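Local coordinates for protein TSSL1 (Pseudomonas aeruginosa, PDB 4B62) that probably anchors the type VI secretion system to the cell wall through this periplasmic OmpA-like module, which is thought to bind peptidoglycan, at residues V40-G44 against D45-A49; L91-S95 against N96-S100. All blocks are in the same frame, centred on the assembly; numbering follows the deposited sequence.

Contact 1 of 2, residues V40-G44 against D45-A49; sequences VTIRG and DELFA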
ATOM      1  N   VAL A  40       6.721   3.019   0.975  1.00  9.90           N
ATOM      2  CA  VAL A  40       6.402   2.602  -0.386  1.00  9.47           C
ATOM      3  C   VAL A  40       4.947   2.965  -0.652  1.00  8.53           C
ATOM      4  O   VAL A  40       4.046   2.466   0.018  1.00 10.18           O
ATOM      5  CB  VAL A  40       6.598   1.093  -0.583  1.00 10.18           C
ATOM      6  CG1 VAL A  40       6.347   0.720  -2.042  1.00 11.23           C
ATOM      7  CG2 VAL A  40       7.982   0.653  -0.127  1.00 12.26           C
ATOM      8  N   THR A  41       4.733   3.891  -1.589  1.00 10.04           N
ATOM      9  CA  THR A  41       3.391   4.292  -1.989  1.00  9.94           C
ATOM     10  C   THR A  41       2.993   3.523  -3.249  1.00  9.93           C
ATOM     11  O   THR A  41       3.739   3.509  -4.227  1.00 11.28           O
ATOM     12  CB  THR A  41       3.297   5.796  -2.256  1.00  9.60           C
ATOM     13  OG1 THR A  41       3.626   6.511  -1.061  1.00 10.61           O
ATOM     14  CG2 THR A  41       1.903   6.197  -2.701  1.00 10.59           C
ATOM     15  N   ILE A  42       1.832   2.884  -3.192  1.00 10.00           N
ATOM     16  CA  ILE A  42       1.318   2.109  -4.312  1.00 10.16           C
ATOM     17  C   ILE A  42      -0.126   2.541  -4.576  1.00 10.26           C
ATOM     18  O   ILE A  42      -0.989   2.404  -3.701  1.00 10.09           O
ATOM     19  CB  ILE A  42       1.350   0.595  -4.037  1.00  9.96           C
ATOM     20  CG1 ILE A  42       2.701   0.157  -3.473  1.00 11.65           C
ATOM     21  CG2 ILE A  42       0.991  -0.168  -5.312  1.00  9.84           C
ATOM     22  CD1 ILE A  42       2.851  -1.326  -3.253  1.00 13.65           C
ATOM     23  N   ARG A  43      -0.400   3.087  -5.765  1.00 10.81           N
ATOM     24  CA  ARG A  43      -1.768   3.399  -6.150  0.52 10.82           C
ATOM     25  C   ARG A  43      -2.614   2.119  -6.070  1.00  9.89           C
ATOM     26  O   ARG A  43      -2.150   1.022  -6.440  1.00 10.08           O
ATOM     27  CB  ARG A  43      -1.836   3.944  -7.583  0.52 13.27           C
ATOM     28  CG  ARG A  43      -1.303   5.353  -7.866  0.52 15.82           C
ATOM     29  CD  ARG A  43      -1.581   5.647  -9.346  0.52 17.86           C
ATOM     30  NE  ARG A  43      -1.308   6.996  -9.856  0.52 15.68           N
ATOM     31  CZ  ARG A  43      -0.135   7.420 -10.335  0.52 15.02           C
ATOM     32  NH1 ARG A  43       0.930   6.625 -10.331  0.52 17.77           N
ATOM     33  NH2 ARG A  43      -0.020   8.664 -10.801  0.52 11.40           N
ATOM     34  N   GLY A  44      -3.857   2.260  -5.624  1.00  9.54           N
ATOM     35  CA  GLY A  44      -4.773   1.117  -5.582  1.00  9.25           C
ATOM     36  C   GLY A  44      -4.906   0.426  -6.929  1.00  9.82           C
ATOM     37  O   GLY A  44      -5.065  -0.789  -6.981  1.00 10.51           O
ATOM     38  N   ASP A  45      -4.834   1.203  -8.014  0.50  9.69           N
ATOM     39  CA  ASP A  45      -4.980   0.647  -9.361  0.50 10.31           C
ATOM     40  C   ASP A  45      -3.891  -0.374  -9.698  0.50 10.06           C
ATOM     41  O   ASP A  45      -4.070  -1.173 -10.611  0.50 11.34           O
ATOM     42  CB  ASP A  45      -4.946   1.738 -10.444  0.50 12.71           C
ATOM     43  CG  ASP A  45      -5.925   2.875 -10.192  0.50 14.90           C
ATOM     44  OD1 ASP A  45      -7.080   2.631  -9.784  0.50 15.57           O
ATOM     45  OD2 ASP A  45      -5.526   4.037 -10.424  0.50 18.03           O
ATOM     46  N   GLU A  46      -2.756  -0.332  -9.002  1.00  9.82           N
ATOM     47  CA  GLU A  46      -1.667  -1.284  -9.237  1.00  9.35           C
ATOM     48  C   GLU A  46      -1.885  -2.638  -8.569  1.00  8.84           C
ATOM     49  O   GLU A  46      -1.117  -3.557  -8.840  1.00 10.38           O
ATOM     50  CB  GLU A  46      -0.320  -0.712  -8.776  1.00 10.37           C
ATOM     51  CG  GLU A  46       0.077   0.591  -9.454  1.00 12.20           C
ATOM     52  CD  GLU A  46       0.282   0.482 -10.950  1.00 12.11           C
ATOM     53  OE1 GLU A  46       0.449  -0.646 -11.462  1.00 12.86           O
ATOM     54  OE2 GLU A  46       0.276   1.547 -11.599  1.00 16.94           O
ATOM     55  N   LEU A  47      -2.900  -2.738  -7.698  1.00  8.95           N
ATOM     56  CA  LEU A  47      -3.132  -3.930  -6.874  1.00  9.63           C
ATOM     57  C   LEU A  47      -4.521  -4.522  -6.989  1.00  9.55           C
ATOM     58  O   LEU A  47      -4.662  -5.742  -7.007  1.00 11.42           O
ATOM     59  CB  LEU A  47      -2.869  -3.589  -5.409  1.00 10.07           C
ATOM     60  CG  LEU A  47      -1.403  -3.299  -5.083  1.00 10.94           C
ATOM     61  CD1 LEU A  47      -1.327  -2.728  -3.675  1.00 12.79           C
ATOM     62  CD2 LEU A  47      -0.496  -4.516  -5.227  1.00 10.79           C
ATOM     63  N   PHE A  48      -5.536  -3.656  -7.020  1.00  9.87           N
ATOM     64  CA  PHE A  48      -6.923  -4.049  -6.814  1.00 10.56           C
ATOM     65  C   PHE A  48      -7.770  -3.665  -8.020  1.00 11.66           C
ATOM     66  O   PHE A  48      -7.558  -2.613  -8.625  1.00 12.17           O
ATOM     67  CB  PHE A  48      -7.540  -3.298  -5.616  1.00 11.71           C
ATOM     68  CG  PHE A  48      -6.702  -3.289  -4.356  1.00 11.08           C
ATOM     69  CD1 PHE A  48      -6.588  -4.408  -3.561  1.00 13.16           C
ATOM     70  CD2 PHE A  48      -6.024  -2.131  -3.972  1.00 11.09           C
ATOM     71  CE1 PHE A  48      -5.818  -4.385  -2.419  1.00 12.99           C
ATOM     72  CE2 PHE A  48      -5.256  -2.115  -2.832  1.00 11.21           C
ATOM     73  CZ  PHE A  48      -5.159  -3.243  -2.060  1.00 12.60           C
ATOM     74  N   ALA A  49      -8.783  -4.475  -8.322  1.00 13.93           N
ATOM     75  CA  ALA A  49      -9.826  -4.028  -9.243  1.00 14.77           C
ATOM     76  C   ALA A  49     -10.593  -2.877  -8.588  1.00 15.22           C
ATOM     77  O   ALA A  49     -10.573  -2.696  -7.350  1.00 14.17           O
ATOM     78  CB  ALA A  49     -10.770  -5.165  -9.597  1.00 15.84           C
TER
HETATM   79  O   HOH W   1       1.196   3.738 -10.318  1.00 18.11           O
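Ile42 and Leu47 meet across a tight 3-10 turn that ends strand 37-43 of the OmpA-like fold and starts the loop toward helix 60-72. The methyl CG2 of Ile42 lies 3.7 Å from CB of Glu46 and 3.8 Å from CD1 of Leu47, and the isoleucine and leucine side chains run at about a right angle to each other. That methyl reaches across because CG1, with chi1 -47°, sits beside the backbone N and leaves CG2 beside the carbonyl carbon, facing the returning chain. The turn itself is made by backbone bonds. Glu46 N donates to Arg43 O over 3.0 Å. Gly44 O takes two donors: Leu47 N comes from above the carbonyl plane, whereas Phe48 N lies 2.9 Å from that oxygen and almost straight ahead of the carbonyl, with a C=O...N angle of 177°. One oxygen of the buried Gly44 thus holds two successive amides at the close of the turn. On the other flank, in one of two conformers of Arg43, a water lies between NH1 and Glu46 OE2; the two charged groups do not touch directly. The bend at chi2 of Glu46 (-63°) turns its carboxylate to the arginine side. The carboxylate's other oxygen, OE1, forms a salt bridge with Arg28. Outside the two segments, Leu62 and Ile66 of helix 60-72 pack on Ile42, and Leu63 of that helix on Leu47, so the apolar side of the turn packs against this helix. Leu47 also covers the next ring: its CB stands over the centre of one face of Phe48, 3.7 Å above the plane, and Phe48 CD2 comes to 3.4 Å from Gly44 O.

Contact 2 of 2, residues L91-S95 against N96-S100; sequences LRYPS and NWKLS. With PO4 (phosphate ion), chain C.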
ATOM      1  N   LEU A  91     -21.937  -3.982  -1.526  1.00 14.25           N
ATOM      2  CA  LEU A  91     -22.335  -4.778  -0.380  1.00 13.88           C
ATOM      3  C   LEU A  91     -21.179  -5.070   0.568  1.00 13.85           C
ATOM      4  O   LEU A  91     -21.350  -5.060   1.790  1.00 15.82           O
ATOM      5  CB  LEU A  91     -22.959  -6.096  -0.816  1.00 12.83           C
ATOM      6  CG  LEU A  91     -24.247  -6.043  -1.635  1.00 13.26           C
ATOM      7  CD1 LEU A  91     -24.563  -7.430  -2.178  1.00 14.25           C
ATOM      8  CD2 LEU A  91     -25.408  -5.522  -0.807  1.00 13.48           C
ATOM      9  N   ARG A  92     -20.005  -5.351   0.008  1.00 13.28           N
ATOM     10  CA  ARG A  92     -18.858  -5.743   0.807  1.00 14.81           C
ATOM     11  C   ARG A  92     -18.186  -4.512   1.413  1.00 14.96           C
ATOM     12  O   ARG A  92     -17.662  -4.583   2.530  1.00 16.69           O
ATOM     13  CB  ARG A  92     -17.854  -6.543  -0.031  1.00 16.69           C
ATOM     14  CG  ARG A  92     -16.874  -7.367   0.788  1.00 21.03           C
ATOM     15  CD  ARG A  92     -16.008  -8.268  -0.088  1.00 22.01           C
ATOM     16  NE  ARG A  92     -16.777  -9.146  -0.975  1.00 21.99           N
ATOM     17  CZ  ARG A  92     -17.347 -10.295  -0.613  1.00 22.00           C
ATOM     18  NH1 ARG A  92     -17.281 -10.719   0.648  1.00 24.67           N
ATOM     19  NH2 ARG A  92     -18.017 -11.016  -1.517  1.00 22.49           N
ATOM     20  N   TYR A  93     -18.207  -3.397   0.681  1.00 14.06           N
ATOM     21  CA  TYR A  93     -17.526  -2.164   1.110  1.00 14.39           C
ATOM     22  C   TYR A  93     -18.490  -1.000   0.996  1.00 14.32           C
ATOM     23  O   TYR A  93     -18.521  -0.302  -0.018  1.00 15.32           O
ATOM     24  CB  TYR A  93     -16.253  -1.912   0.304  1.00 13.84           C
ATOM     25  CG  TYR A  93     -15.397  -3.142   0.209  1.00 14.89           C
ATOM     26  CD1 TYR A  93     -14.717  -3.629   1.313  1.00 15.82           C
ATOM     27  CD2 TYR A  93     -15.301  -3.848  -0.983  1.00 16.46           C
ATOM     28  CE1 TYR A  93     -13.946  -4.780   1.229  1.00 17.05           C
ATOM     29  CE2 TYR A  93     -14.537  -4.996  -1.076  1.00 15.82           C
ATOM     30  CZ  TYR A  93     -13.861  -5.461   0.028  1.00 15.33           C
ATOM     31  OH  TYR A  93     -13.100  -6.616  -0.072  1.00 18.52           O
ATOM     32  N   PRO A  94     -19.300  -0.784   2.047  1.00 15.38           N
ATOM     33  CA  PRO A  94     -20.361   0.219   1.949  1.00 16.36           C
ATOM     34  C   PRO A  94     -19.914   1.682   2.017  1.00 15.12           C
ATOM     35  O   PRO A  94     -20.743   2.581   1.868  1.00 20.13           O
ATOM     36  CB  PRO A  94     -21.272  -0.115   3.130  1.00 18.90           C
ATOM     37  CG  PRO A  94     -20.420  -0.887   4.078  1.00 22.94           C
ATOM     38  CD  PRO A  94     -19.449  -1.647   3.232  1.00 14.95           C
ATOM     39  N   SER A  95     -18.621   1.911   2.240  1.00 14.62           N
ATOM     40  CA  SER A  95     -18.054   3.246   2.291  1.00 12.47           C
ATOM     41  C   SER A  95     -16.625   3.217   1.769  1.00 11.74           C
ATOM     42  O   SER A  95     -15.961   2.151   1.709  1.00 11.76           O
ATOM     43  CB  SER A  95     -18.035   3.783   3.725  1.00 12.16           C
ATOM     44  OG  SER A  95     -17.161   3.024   4.550  1.00 13.23           O
ATOM     45  N   ASN A  96     -16.138   4.403   1.414  1.00 11.81           N
ATOM     46  CA  ASN A  96     -14.732   4.557   1.106  1.00 12.77           C
ATOM     47  C   ASN A  96     -13.864   4.241   2.327  1.00 11.48           C
ATOM     48  O   ASN A  96     -12.773   3.706   2.181  1.00 12.67           O
ATOM     49  CB  ASN A  96     -14.435   5.967   0.575  1.00 14.15           C
ATOM     50  CG  ASN A  96     -14.168   6.001  -0.927  1.00 15.45           C
ATOM     51  OD1 ASN A  96     -13.866   4.982  -1.551  1.00 16.39           O
ATOM     52  ND2 ASN A  96     -14.241   7.196  -1.510  1.00 16.91           N
ATOM     53  N   TRP A  97     -14.343   4.562   3.531  1.00 11.12           N
ATOM     54  CA  TRP A  97     -13.609   4.197   4.731  1.00 11.15           C
ATOM     55  C   TRP A  97     -13.386   2.688   4.796  1.00 10.15           C
ATOM     56  O   TRP A  97     -12.256   2.224   4.961  1.00 11.11           O
ATOM     57  CB  TRP A  97     -14.287   4.688   6.026  1.00 12.83           C
ATOM     58  CG  TRP A  97     -13.530   4.180   7.162  1.00 11.92           C
ATOM     59  CD1 TRP A  97     -12.359   4.695   7.665  1.00 15.12           C
ATOM     60  CD2 TRP A  97     -13.777   2.974   7.885  1.00 11.52           C
ATOM     61  NE1 TRP A  97     -11.881   3.890   8.653  1.00 13.95           N
ATOM     62  CE2 TRP A  97     -12.743   2.842   8.833  1.00 12.93           C
ATOM     63  CE3 TRP A  97     -14.803   2.017   7.866  1.00 13.34           C
ATOM     64  CZ2 TRP A  97     -12.679   1.771   9.727  1.00 14.73           C
ATOM     65  CZ3 TRP A  97     -14.737   0.956   8.767  1.00 14.08           C
ATOM     66  CH2 TRP A  97     -13.681   0.844   9.678  1.00 15.58           C
ATOM     67  N   LYS A  98     -14.458   1.924   4.609  1.00 10.68           N
ATOM     68  CA  LYS A  98     -14.333   0.486   4.736  1.00 10.59           C
ATOM     69  C   LYS A  98     -13.436  -0.081   3.651  1.00 10.55           C
ATOM     70  O   LYS A  98     -12.614  -0.960   3.922  1.00 10.58           O
ATOM     71  CB  LYS A  98     -15.693  -0.197   4.730  1.00 12.27           C
ATOM     72  CG  LYS A  98     -15.597  -1.682   5.069  1.00 14.49           C
ATOM     73  CD  LYS A  98     -15.199  -1.910   6.521  1.00 18.30           C
ATOM     74  CE  LYS A  98     -14.752  -3.334   6.822  1.00 23.15           C
ATOM     75  NZ  LYS A  98     -15.895  -4.275   6.756  1.00 23.68           N
ATOM     76  N   LEU A  99     -13.565   0.428   2.428  1.00 10.45           N
ATOM     77  CA  LEU A  99     -12.674  -0.024   1.366  1.00 10.44           C
ATOM     78  C   LEU A  99     -11.202   0.273   1.703  1.00  9.71           C
ATOM     79  O   LEU A  99     -10.323  -0.576   1.487  1.00 10.59           O
ATOM     80  CB  LEU A  99     -13.058   0.609   0.031  1.00 11.43           C
ATOM     81  CG  LEU A  99     -12.261   0.123  -1.179  1.00 12.29           C
ATOM     82  CD1 LEU A  99     -12.464  -1.367  -1.432  1.00 13.27           C
ATOM     83  CD2 LEU A  99     -12.617   0.978  -2.395  1.00 14.15           C
ATOM     84  N   SER A 100     -10.937   1.466   2.247  1.00  9.94           N
ATOM     85  CA  SER A 100      -9.567   1.854   2.564  1.00 10.06           C
ATOM     86  C   SER A 100      -8.988   0.945   3.665  1.00  9.42           C
ATOM     87  O   SER A 100      -7.819   0.564   3.616  1.00  9.74           O
ATOM     88  CB  SER A 100      -9.510   3.335   2.961  1.00 10.30           C
ATOM     89  OG  SER A 100      -9.983   3.608   4.276  1.00 11.02           O
TER
HETATM   90  P   PO4 C1448     -13.371  -8.306  -3.245  0.57 20.16           P
HETATM   91  O1  PO4 C1448     -12.666  -8.557  -4.553  0.57 26.08           O
HETATM   92  O2  PO4 C1448     -14.724  -7.736  -3.532  0.57 26.74           O
HETATM   93  O3  PO4 C1448     -13.555  -9.597  -2.493  0.57 24.62           O
HETATM   94  O4  PO4 C1448     -12.617  -7.351  -2.363  0.57 15.87           O
HETATM   95  O   HOH W   2     -15.342  -4.953   4.169  1.00 30.34           O
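Tyr93 leans on Leu99 where an irregular loop enters helix 96-115 of the OmpA-like fold, a helix start with Ser95 as N-cap. From the tyrosine backbone outward, CB lies 4.1 Å from CB of Leu99. With chi1 at -48°, CG sits beside the backbone N, which brings the ring to the Leu99 side chain, crossing it at about a right angle. CG and CD2 then receive the methyl CD1 of Leu99, which stands over one face of the ring, 4.0 Å from its centroid and 20° off the normal, a CH-pi contact. The opposite face is covered by CG of the preceding Arg92, so the ring is held between an aliphatic group on each side. At the tip, OH donates a very short hydrogen bond of 2.5 Å to O4 of a phosphate ion, an atom lying at the ring edge and in its plane. Ser52 OG and Ala53 N also bind this ion, which probably came from the crystallisation liquor; Arg92 NE stays 3.6 Å from its O2. Ser95, the N-cap, precedes the first helical residue. Its OG, set between the backbone N and the carbonyl carbon at chi1 65°, accepts from Lys98 N over 2.9 Å, and its carbonyl oxygen takes Leu99 N over 3.0 Å in the first helical i to i+4 bond. That bond also fixes the backbone from which Leu99 reaches the tyrosine. Asn96 ND2 is hydrogen-bonded to Asp84 OD1, tying the helix start to the loop after strand 77-82. Lys98 is bent at chi2 and chi4, and its ammonium comes back toward the backbone of Arg92. There a water accepts from Lys98 NZ over 2.7 Å and donates to Arg92 O.

How the contacts relate
From the N terminus, the chain runs through strands 30-33 and 37-43 before contact 1 closes the turn that takes it off the sheet toward helix 60-72. It then follows that helix and strand 77-82, and contact 2 closes the bend of the next loop into helix 96-115. The two are in series: neither nests in nor crosses the other. The centres of contacts 1 and 2 lie about 16 Å apart, and the two do not touch. Contact 1, partly buried, joins the end of a sheet strand to the turn after it, whose side chains rest on helix 60-72; contact 2, at the surface, ties the loop after strand 77-82 to the helix it leads into.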